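Local coordinates for beta-glucoside phosphorylase BglX (Unidentified, PDB 5VQE), which probably cleaves beta-glucosides by transferring the glucosyl unit to phosphate, as a family 3 glycoside phosphorylase that binds 2-deoxy-2-fluoroglucose in its pocket, at residues E3-I8 with V347-G352; P147-D152 with E170-M175; R250-L255 with S267-Q272. All coordinates share one frame; numbering follows the deposited sequence.

Contact 1. Residues E3-I8 with V347-G352; sequences ESILSI and VARILG
I5 lays its CG1-CD1 arm and its CG2 methyl over one face of the R349 guanidinium, which joins the short N-terminal helix 3-6 to helix 340-356 of the TIM-barrel-type domain. This is the tight half of the contact. CD1 of I5 stands 3.4 Å above the guanidinium plane, displaced toward its rim, while CG2 of I5 sits 3.6 Å from NE of R349. CG1, CG2 and CD1 all stand on the same side of that plane, and the two side chains cross at about a right angle. R349 gets there by running extended from CG to NE. Its polar end is held by N282, whose OD1 accepts from NH2 and whose ND2 donates to the carbonyl of I5; one asparagine therefore ties both partners.

L6 belongs to the packed side too. Its CD2 rests 3.9 Å from O of A348 and 4.0 Å from CA of G352, where the bare CA of the glycine lets the methyl in; L6 also touches I18 and V21 of helix 15-27.

Solvent takes over at E3, S4 and S7, none of them touching 347-352. There O of E3 accepts from N of S7 at 3.1 Å and, from the opposite face of the carbonyl plane, from OG of S7 at 2.7 Å.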
loop_
_atom_site.group_PDB
_atom_site.type_symbol
_atom_site.label_atom_id
_atom_site.label_comp_id
_atom_site.label_asym_id
_atom_site.label_seq_id
_atom_site.Cartn_x
_atom_site.Cartn_y
_atom_site.Cartn_z
ATOM N N GLU A 3 -18.713 22.705 -15.538
ATOM C CA GLU A 3 -17.641 22.891 -16.507
ATOM C C GLU A 3 -16.366 23.378 -15.833
ATOM O O GLU A 3 -15.264 23.032 -16.267
ATOM C CB GLU A 3 -18.076 23.873 -17.595
ATOM C CG GLU A 3 -19.199 23.358 -18.492
ATOM C CD GLU A 3 -20.569 23.478 -17.864
ATOM O OE1 GLU A 3 -20.708 24.188 -16.844
ATOM O OE2 GLU A 3 -21.516 22.861 -18.397
ATOM N N SER A 4 -16.490 24.161 -14.764
ATOM C CA SER A 4 -15.310 24.661 -14.068
ATOM C C SER A 4 -14.515 23.535 -13.413
ATOM O O SER A 4 -13.308 23.684 -13.186
ATOM C CB SER A 4 -15.723 25.696 -13.025
ATOM O OG SER A 4 -16.587 25.125 -12.058
ATOM N N ILE A 5 -15.164 22.419 -13.093
ATOM C CA ILE A 5 -14.465 21.245 -12.571
ATOM C C ILE A 5 -14.007 20.328 -13.693
ATOM O O ILE A 5 -12.840 19.930 -13.748
ATOM C CB ILE A 5 -15.376 20.484 -11.583
ATOM C CG1 ILE A 5 -15.647 21.318 -10.324
ATOM C CG2 ILE A 5 -14.752 19.134 -11.204
ATOM C CD1 ILE A 5 -16.783 20.784 -9.486
ATOM N N LEU A 6 -14.918 19.985 -14.610
ATOM C CA LEU A 6 -14.694 18.879 -15.534
ATOM C C LEU A 6 -13.807 19.238 -16.725
ATOM O O LEU A 6 -13.267 18.328 -17.369
ATOM C CB LEU A 6 -16.040 18.349 -16.038
ATOM C CG LEU A 6 -16.961 17.818 -14.943
ATOM C CD1 LEU A 6 -18.318 17.476 -15.513
ATOM C CD2 LEU A 6 -16.361 16.604 -14.269
ATOM N N SER A 7 -13.623 20.520 -17.033
ATOM C CA SER A 7 -12.820 20.883 -18.195
ATOM C C SER A 7 -11.342 21.080 -17.879
ATOM O O SER A 7 -10.547 21.260 -18.807
ATOM C CB SER A 7 -13.374 22.156 -18.849
ATOM O OG SER A 7 -13.219 23.275 -18.005
ATOM N N ILE A 8 -10.941 21.028 -16.610
ATOM C CA ILE A 8 -9.563 21.300 -16.229
ATOM C C ILE A 8 -8.966 20.080 -15.537
ATOM O O ILE A 8 -9.657 19.119 -15.196
ATOM C CB ILE A 8 -9.447 22.544 -15.332
ATOM C CG1 ILE A 8 -10.208 22.342 -14.022
ATOM C CG2 ILE A 8 -9.966 23.769 -16.088
ATOM C CD1 ILE A 8 -10.033 23.470 -13.008
ATOM N N VAL A 347 -21.395 13.222 -7.281
ATOM C CA VAL A 347 -21.670 12.306 -8.383
ATOM C C VAL A 347 -21.105 12.842 -9.687
ATOM O O VAL A 347 -20.653 12.067 -10.537
ATOM C CB VAL A 347 -23.184 12.044 -8.483
ATOM C CG1 VAL A 347 -23.511 11.254 -9.733
ATOM C CG2 VAL A 347 -23.647 11.300 -7.258
ATOM N N ALA A 348 -21.111 14.162 -9.874
ATOM C CA ALA A 348 -20.518 14.725 -11.080
ATOM C C ALA A 348 -19.038 14.376 -11.176
ATOM O O ALA A 348 -18.533 14.070 -12.262
ATOM C CB ALA A 348 -20.711 16.238 -11.112
ATOM N N ARG A 349 -18.321 14.418 -10.050
ATOM C CA ARG A 349 -16.901 14.094 -10.087
ATOM C C ARG A 349 -16.672 12.599 -10.277
ATOM O O ARG A 349 -15.659 12.201 -10.862
ATOM C CB ARG A 349 -16.212 14.588 -8.813
ATOM C CG ARG A 349 -15.720 16.020 -8.906
ATOM C CD ARG A 349 -14.697 16.325 -7.832
ATOM N NE ARG A 349 -14.036 17.614 -8.043
ATOM C CZ ARG A 349 -14.396 18.760 -7.463
ATOM N NH1 ARG A 349 -15.424 18.810 -6.634
ATOM N NH2 ARG A 349 -13.721 19.869 -7.717
ATOM N N ILE A 350 -17.596 11.765 -9.801
ATOM C CA ILE A 350 -17.513 10.325 -10.037
ATOM C C ILE A 350 -17.749 10.013 -11.508
ATOM O O ILE A 350 -16.953 9.329 -12.160
ATOM C CB ILE A 350 -18.531 9.587 -9.148
ATOM C CG1 ILE A 350 -18.206 9.820 -7.670
ATOM C CG2 ILE A 350 -18.552 8.109 -9.478
ATOM C CD1 ILE A 350 -19.287 9.376 -6.734
ATOM N N LEU A 351 -18.866 10.493 -12.047
ATOM C CA LEU A 351 -19.156 10.282 -13.456
ATOM C C LEU A 351 -18.078 10.880 -14.342
ATOM O O LEU A 351 -17.774 10.326 -15.401
ATOM C CB LEU A 351 -20.509 10.889 -13.793
ATOM C CG LEU A 351 -21.699 10.215 -13.130
ATOM C CD1 LEU A 351 -22.951 11.053 -13.338
ATOM C CD2 LEU A 351 -21.880 8.828 -13.688
ATOM N N GLY A 352 -17.484 11.999 -13.925
ATOM C CA GLY A 352 -16.449 12.613 -14.737
ATOM C C GLY A 352 -15.222 11.736 -14.889
ATOM O O GLY A 352 -14.566 11.745 -15.935
#

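Contact 2. Residues P147-D152 with E170-M175; sequences PIIDID and ERIIRM
I172 drives both branches of its side chain against the loop at I149-I151, and nearly the whole contact follows from that one residue. Its CB points at the loop. With CG2 anti to the backbone N and CG1 beside that nitrogen (chi1 -65°), this rotamer directs CG2 to I149 and the CG1-CD1 arm to D150 and I151.

The shorter branch meets the root of I149: CG2 of I172 is 3.9 Å from CA of I149 and 4.0 Å from its CB. The two side chains cross at about a right angle, and the CG1 arm of I149 leads off elsewhere. The longer branch reaches D150 and I151. CD1 of I172 comes within 3.7 Å of CG1 of I151, again with the side chains nearly perpendicular, and within 3.8 Å of O of D150. No hydrogen bond spans the two segments; the contact is apolar and every touching residue is buried.

D150 faces the other way, its CB pointing away from the helix. OD2 bonds to ND1 of H194, a residue of the ligand pocket, and OD1 accepts from N of D198; the side chain is about 7 Å from the bound 2-deoxy-2-fluoroglucose. I172 thus packs behind a loop that contributes a second-shell partner.

In the TIM-barrel-type domain this loop follows strand 143-144. Backbone hydrogen bonds join P147 and I149 to K193 of strand 191-195, while I149 and I151 also pack on I226 of helix 216-232, so helix 169-184 shares the loop with that helix.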
loop_
_atom_site.group_PDB
_atom_site.type_symbol
_atom_site.label_atom_id
_atom_site.label_comp_id
_atom_site.label_asym_id
_atom_site.label_seq_id
_atom_site.Cartn_x
_atom_site.Cartn_y
_atom_site.Cartn_z
ATOM N N PRO A 147 -0.217 5.968 -5.591
ATOM C CA PRO A 147 0.855 5.684 -4.636
ATOM C C PRO A 147 0.676 6.243 -3.235
ATOM O O PRO A 147 -0.004 7.236 -2.988
ATOM C CB PRO A 147 2.062 6.348 -5.288
ATOM C CG PRO A 147 1.473 7.579 -5.891
ATOM C CD PRO A 147 0.104 7.155 -6.407
ATOM N N ILE A 148 1.338 5.560 -2.315
ATOM C CA ILE A 148 1.435 5.991 -0.929
ATOM C C ILE A 148 2.490 7.082 -0.836
ATOM O O ILE A 148 3.660 6.857 -1.169
ATOM C CB ILE A 148 1.783 4.805 -0.019
ATOM C CG1 ILE A 148 0.589 3.846 0.029
ATOM C CG2 ILE A 148 2.154 5.272 1.394
ATOM C CD1 ILE A 148 0.894 2.517 0.645
ATOM N N ILE A 149 2.075 8.263 -0.386
ATOM C CA ILE A 149 2.992 9.383 -0.222
ATOM C C ILE A 149 3.048 9.772 1.247
ATOM O O ILE A 149 3.344 10.921 1.588
ATOM C CB ILE A 149 2.597 10.573 -1.118
ATOM C CG1 ILE A 149 1.150 11.007 -0.859
ATOM C CG2 ILE A 149 2.819 10.207 -2.576
ATOM C CD1 ILE A 149 0.783 12.312 -1.559
ATOM N N ASP A 150 2.783 8.810 2.129
ATOM C CA ASP A 150 3.127 8.975 3.533
ATOM C C ASP A 150 4.637 9.071 3.689
ATOM O O ASP A 150 5.404 8.550 2.876
ATOM C CB ASP A 150 2.620 7.799 4.364
ATOM C CG ASP A 150 1.120 7.631 4.291
ATOM O OD1 ASP A 150 0.414 8.656 4.208
ATOM O OD2 ASP A 150 0.657 6.468 4.338
ATOM N N ILE A 151 5.059 9.741 4.758
ATOM C CA ILE A 151 6.470 9.892 5.103
ATOM C C ILE A 151 6.750 8.950 6.260
ATOM O O ILE A 151 6.049 8.990 7.275
ATOM C CB ILE A 151 6.799 11.347 5.490
ATOM C CG1 ILE A 151 6.431 12.319 4.370
ATOM C CG2 ILE A 151 8.272 11.482 5.849
ATOM C CD1 ILE A 151 6.462 13.782 4.797
ATOM N N ASP A 152 7.776 8.107 6.124
ATOM C CA ASP A 152 8.120 7.144 7.174
ATOM C C ASP A 152 8.976 7.818 8.251
ATOM O O ASP A 152 10.110 7.428 8.530
ATOM C CB ASP A 152 8.833 5.938 6.570
ATOM C CG ASP A 152 8.838 4.726 7.491
ATOM O OD1 ASP A 152 7.944 4.621 8.357
ATOM O OD2 ASP A 152 9.730 3.856 7.332
ATOM N N GLU A 170 11.652 14.725 -0.673
ATOM C CA GLU A 170 12.017 14.935 -2.068
ATOM C C GLU A 170 12.057 13.615 -2.831
ATOM O O GLU A 170 11.635 13.553 -3.990
ATOM C CB GLU A 170 13.353 15.681 -2.156
ATOM C CG GLU A 170 13.324 17.041 -1.446
ATOM C CD GLU A 170 12.145 17.906 -1.873
ATOM O OE1 GLU A 170 11.991 18.137 -3.090
ATOM O OE2 GLU A 170 11.368 18.347 -0.993
ATOM N N ARG A 171 12.514 12.539 -2.190
ATOM C CA ARG A 171 12.519 11.237 -2.853
ATOM C C ARG A 171 11.097 10.699 -3.007
ATOM O O ARG A 171 10.755 10.113 -4.042
ATOM C CB ARG A 171 13.401 10.249 -2.080
ATOM C CG ARG A 171 13.500 8.889 -2.746
ATOM C CD ARG A 171 14.538 7.951 -2.113
ATOM N NE ARG A 171 15.895 8.502 -2.119
ATOM C CZ ARG A 171 16.532 8.985 -1.054
ATOM N NH1 ARG A 171 15.960 8.996 0.143
ATOM N NH2 ARG A 171 17.768 9.454 -1.185
ATOM N N ILE A 172 10.252 10.895 -1.993
ATOM C CA ILE A 172 8.853 10.492 -2.102
ATOM C C ILE A 172 8.210 11.150 -3.315
ATOM O O ILE A 172 7.500 10.497 -4.093
ATOM C CB ILE A 172 8.094 10.829 -0.806
ATOM C CG1 ILE A 172 8.646 9.995 0.356
ATOM C CG2 ILE A 172 6.603 10.562 -0.963
ATOM C CD1 ILE A 172 8.357 10.580 1.728
ATOM N N ILE A 173 8.436 12.461 -3.486
ATOM C CA ILE A 173 7.867 13.183 -4.624
ATOM C C ILE A 173 8.365 12.581 -5.933
ATOM O O ILE A 173 7.577 12.319 -6.850
ATOM C CB ILE A 173 8.195 14.688 -4.525
ATOM C CG1 ILE A 173 7.452 15.314 -3.335
ATOM C CG2 ILE A 173 7.851 15.421 -5.815
ATOM C CD1 ILE A 173 7.888 16.734 -2.984
ATOM N N ARG A 174 9.682 12.354 -6.044
ATOM C CA ARG A 174 10.243 11.789 -7.274
ATOM C C ARG A 174 9.618 10.438 -7.590
ATOM O O ARG A 174 9.187 10.177 -8.721
ATOM C CB ARG A 174 11.761 11.606 -7.155
ATOM C CG ARG A 174 12.585 12.852 -7.035
ATOM C CD ARG A 174 14.048 12.569 -7.393
ATOM N NE ARG A 174 14.766 11.717 -6.441
ATOM C CZ ARG A 174 15.286 12.143 -5.289
ATOM N NH1 ARG A 174 15.142 13.414 -4.908
ATOM N NH2 ARG A 174 15.940 11.294 -4.506
ATOM N N MET A 175 9.591 9.555 -6.596
ATOM C CA MET A 175 9.160 8.182 -6.815
ATOM C C MET A 175 7.667 8.114 -7.103
ATOM O O MET A 175 7.229 7.378 -7.995
ATOM C CB MET A 175 9.515 7.338 -5.591
ATOM C CG MET A 175 11.011 7.223 -5.327
ATOM S SD MET A 175 11.763 6.066 -6.478
ATOM C CE MET A 175 13.524 6.312 -6.176
#

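Contact 3. Residues R250-L255 with S267-Q272; sequences RMVNPL and SKELMQ
V252 and N253 both pack on E269, whose side chain bends at chi2 and serves an apolar partner along its stem and a polar one at its end. Here the last turn of helix 246-252 meets the first turn of helix 268-278 at the protein surface, both helices belonging to the TIM-barrel-type N-terminal domain of family 3 enzymes.

The apolar part is the contact of V252 with the aliphatic stem. CG1 of V252 lies 3.9 Å from CG of E269, and CB of V252 is 4.0 Å from CB of E269. N253 adds its own CB, 4.0 Å from the same CG of E269.

The polar part is one weak hydrogen bond. ND2 of N253 donates to OE2 of E269 over 3.4 Å; the bond is long but nearly straight, at 173°, with amide and carboxylate planes 32° apart. N253 has just left helical geometry, and with its CG anti to the backbone N (chi1 -177°) the amide reaches out toward the carboxylate. An alanine at E269 is likely to leave the amide of N253 without this acceptor and to uncover the flank of V252 that the CG methylene packs against.

Within 267-272, S267 is the N-cap: its OG accepts from N of L270 at 3.0 Å, a capping bond at the start of the helix that carries E269.

Further along, V252 and M251 continue the interface onto I274 of helix 268-278, E269 and L270 touch T249 of helix 246-252, and M251 also reaches A216 and M220 of helix 216-232.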
loop_
_atom_site.group_PDB
_atom_site.type_symbol
_atom_site.label_atom_id
_atom_site.label_comp_id
_atom_site.label_asym_id
_atom_site.label_seq_id
_atom_site.Cartn_x
_atom_site.Cartn_y
_atom_site.Cartn_z
ATOM N N ARG A 250 -6.970 23.427 13.452
ATOM C CA ARG A 250 -7.122 24.681 14.190
ATOM C C ARG A 250 -6.633 25.882 13.392
ATOM O O ARG A 250 -7.120 26.997 13.607
ATOM C CB ARG A 250 -6.376 24.628 15.519
ATOM C CG ARG A 250 -7.025 23.737 16.538
ATOM C CD ARG A 250 -6.471 23.971 17.933
ATOM N NE ARG A 250 -6.714 22.800 18.764
ATOM C CZ ARG A 250 -5.874 21.776 18.893
ATOM N NH1 ARG A 250 -4.703 21.779 18.271
ATOM N NH2 ARG A 250 -6.201 20.747 19.667
ATOM N N MET A 251 -5.659 25.695 12.498
ATOM C CA MET A 251 -5.247 26.798 11.635
ATOM C C MET A 251 -6.411 27.263 10.778
ATOM O O MET A 251 -6.640 28.469 10.624
ATOM C CB MET A 251 -4.066 26.382 10.754
ATOM C CG MET A 251 -3.634 27.440 9.727
ATOM S SD MET A 251 -2.404 26.844 8.555
ATOM C CE MET A 251 -3.465 25.973 7.417
ATOM N N VAL A 252 -7.173 26.315 10.228
ATOM C CA VAL A 252 -8.333 26.663 9.416
ATOM C C VAL A 252 -9.445 27.241 10.282
ATOM O O VAL A 252 -10.125 28.192 9.881
ATOM C CB VAL A 252 -8.817 25.427 8.633
ATOM C CG1 VAL A 252 -10.102 25.736 7.877
ATOM C CG2 VAL A 252 -7.712 24.934 7.672
ATOM N N ASN A 253 -9.652 26.672 11.473
ATOM C CA ASN A 253 -10.796 26.985 12.334
ATOM C C ASN A 253 -10.268 27.172 13.748
ATOM O O ASN A 253 -10.312 26.246 14.569
ATOM C CB ASN A 253 -11.850 25.875 12.276
ATOM C CG ASN A 253 -13.089 26.187 13.109
ATOM O OD1 ASN A 253 -13.119 27.154 13.868
ATOM N ND2 ASN A 253 -14.111 25.350 12.977
ATOM N N PRO A 254 -9.744 28.360 14.065
ATOM C CA PRO A 254 -9.098 28.550 15.374
ATOM C C PRO A 254 -9.994 28.259 16.563
ATOM O O PRO A 254 -9.471 27.940 17.639
ATOM C CB PRO A 254 -8.675 30.021 15.341
ATOM C CG PRO A 254 -8.479 30.313 13.901
ATOM C CD PRO A 254 -9.534 29.518 13.180
ATOM N N LEU A 255 -11.314 28.350 16.416
ATOM C CA LEU A 255 -12.223 28.179 17.541
ATOM C C LEU A 255 -12.699 26.748 17.707
ATOM O O LEU A 255 -13.466 26.470 18.635
ATOM C CB LEU A 255 -13.444 29.094 17.386
ATOM C CG LEU A 255 -13.258 30.593 17.628
ATOM C CD1 LEU A 255 -14.592 31.299 17.496
ATOM C CD2 LEU A 255 -12.659 30.858 18.987
ATOM N N SER A 267 -13.548 15.354 7.930
ATOM C CA SER A 267 -13.152 16.701 8.330
ATOM C C SER A 267 -13.354 17.698 7.196
ATOM O O SER A 267 -12.692 17.612 6.155
ATOM C CB SER A 267 -11.695 16.719 8.777
ATOM O OG SER A 267 -11.197 18.045 8.772
ATOM N N LYS A 268 -14.232 18.679 7.423
ATOM C CA LYS A 268 -14.428 19.730 6.429
ATOM C C LYS A 268 -13.211 20.647 6.346
ATOM O O LYS A 268 -12.836 21.091 5.256
ATOM C CB LYS A 268 -15.699 20.526 6.751
ATOM C CG LYS A 268 -15.608 21.420 7.957
ATOM C CD LYS A 268 -16.958 22.082 8.257
ATOM N N GLU A 269 -12.564 20.919 7.481
ATOM C CA GLU A 269 -11.359 21.748 7.466
ATOM C C GLU A 269 -10.268 21.144 6.585
ATOM O O GLU A 269 -9.577 21.862 5.849
ATOM C CB GLU A 269 -10.833 21.934 8.892
ATOM C CG GLU A 269 -11.733 22.755 9.791
ATOM C CD GLU A 269 -12.837 21.952 10.454
ATOM O OE1 GLU A 269 -12.818 20.707 10.377
ATOM O OE2 GLU A 269 -13.731 22.574 11.068
ATOM N N LEU A 270 -10.085 19.831 6.654
ATOM C CA LEU A 270 -9.008 19.209 5.887
ATOM C C LEU A 270 -9.398 19.003 4.428
ATOM O O LEU A 270 -8.611 19.306 3.522
ATOM C CB LEU A 270 -8.597 17.882 6.536
ATOM C CG LEU A 270 -7.976 18.032 7.932
ATOM C CD1 LEU A 270 -7.654 16.680 8.565
ATOM C CD2 LEU A 270 -6.717 18.910 7.891
ATOM N N MET A 271 -10.605 18.491 4.170
ATOM C CA MET A 271 -10.976 18.203 2.784
ATOM C C MET A 271 -11.417 19.459 2.035
ATOM O O MET A 271 -11.047 19.650 0.875
ATOM C CB MET A 271 -12.065 17.136 2.745
ATOM C CG MET A 271 -11.560 15.766 3.173
ATOM S SD MET A 271 -12.715 14.413 2.872
ATOM C CE MET A 271 -13.994 14.811 4.061
ATOM N N GLN A 272 -12.184 20.333 2.671
ATOM C CA GLN A 272 -12.660 21.521 1.973
ATOM C C GLN A 272 -11.720 22.704 2.188
ATOM O O GLN A 272 -11.342 23.381 1.228
ATOM C CB GLN A 272 -14.093 21.843 2.423
ATOM C CG GLN A 272 -15.136 21.014 1.689
ATOM C CD GLN A 272 -16.479 20.948 2.410
ATOM O OE1 GLN A 272 -16.623 21.431 3.535
ATOM N NE2 GLN A 272 -17.462 20.336 1.765
#

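How the contacts relate
The three contacts lie in separate regions of the chain, with centres 24 to 27 Å apart and none touching another. Contact 1 joins segments whose closest ends are 339 residues apart and encloses the other two in sequence: contact 2 closes before contact 3 opens. Contacts 2 and 3 belong to the TIM-barrel-type domain and each has partners on helix 216-232, although their nearest atoms are about 12 Å apart. Contacts 1 and 3 both lie about 27 Å from the chain centre and join helix to helix, contact 3 at the surface. Contact 1 thus ties the N-terminal residues to helix 340-356, while contact 2, nearer the chain centre, lies behind the sugar pocket.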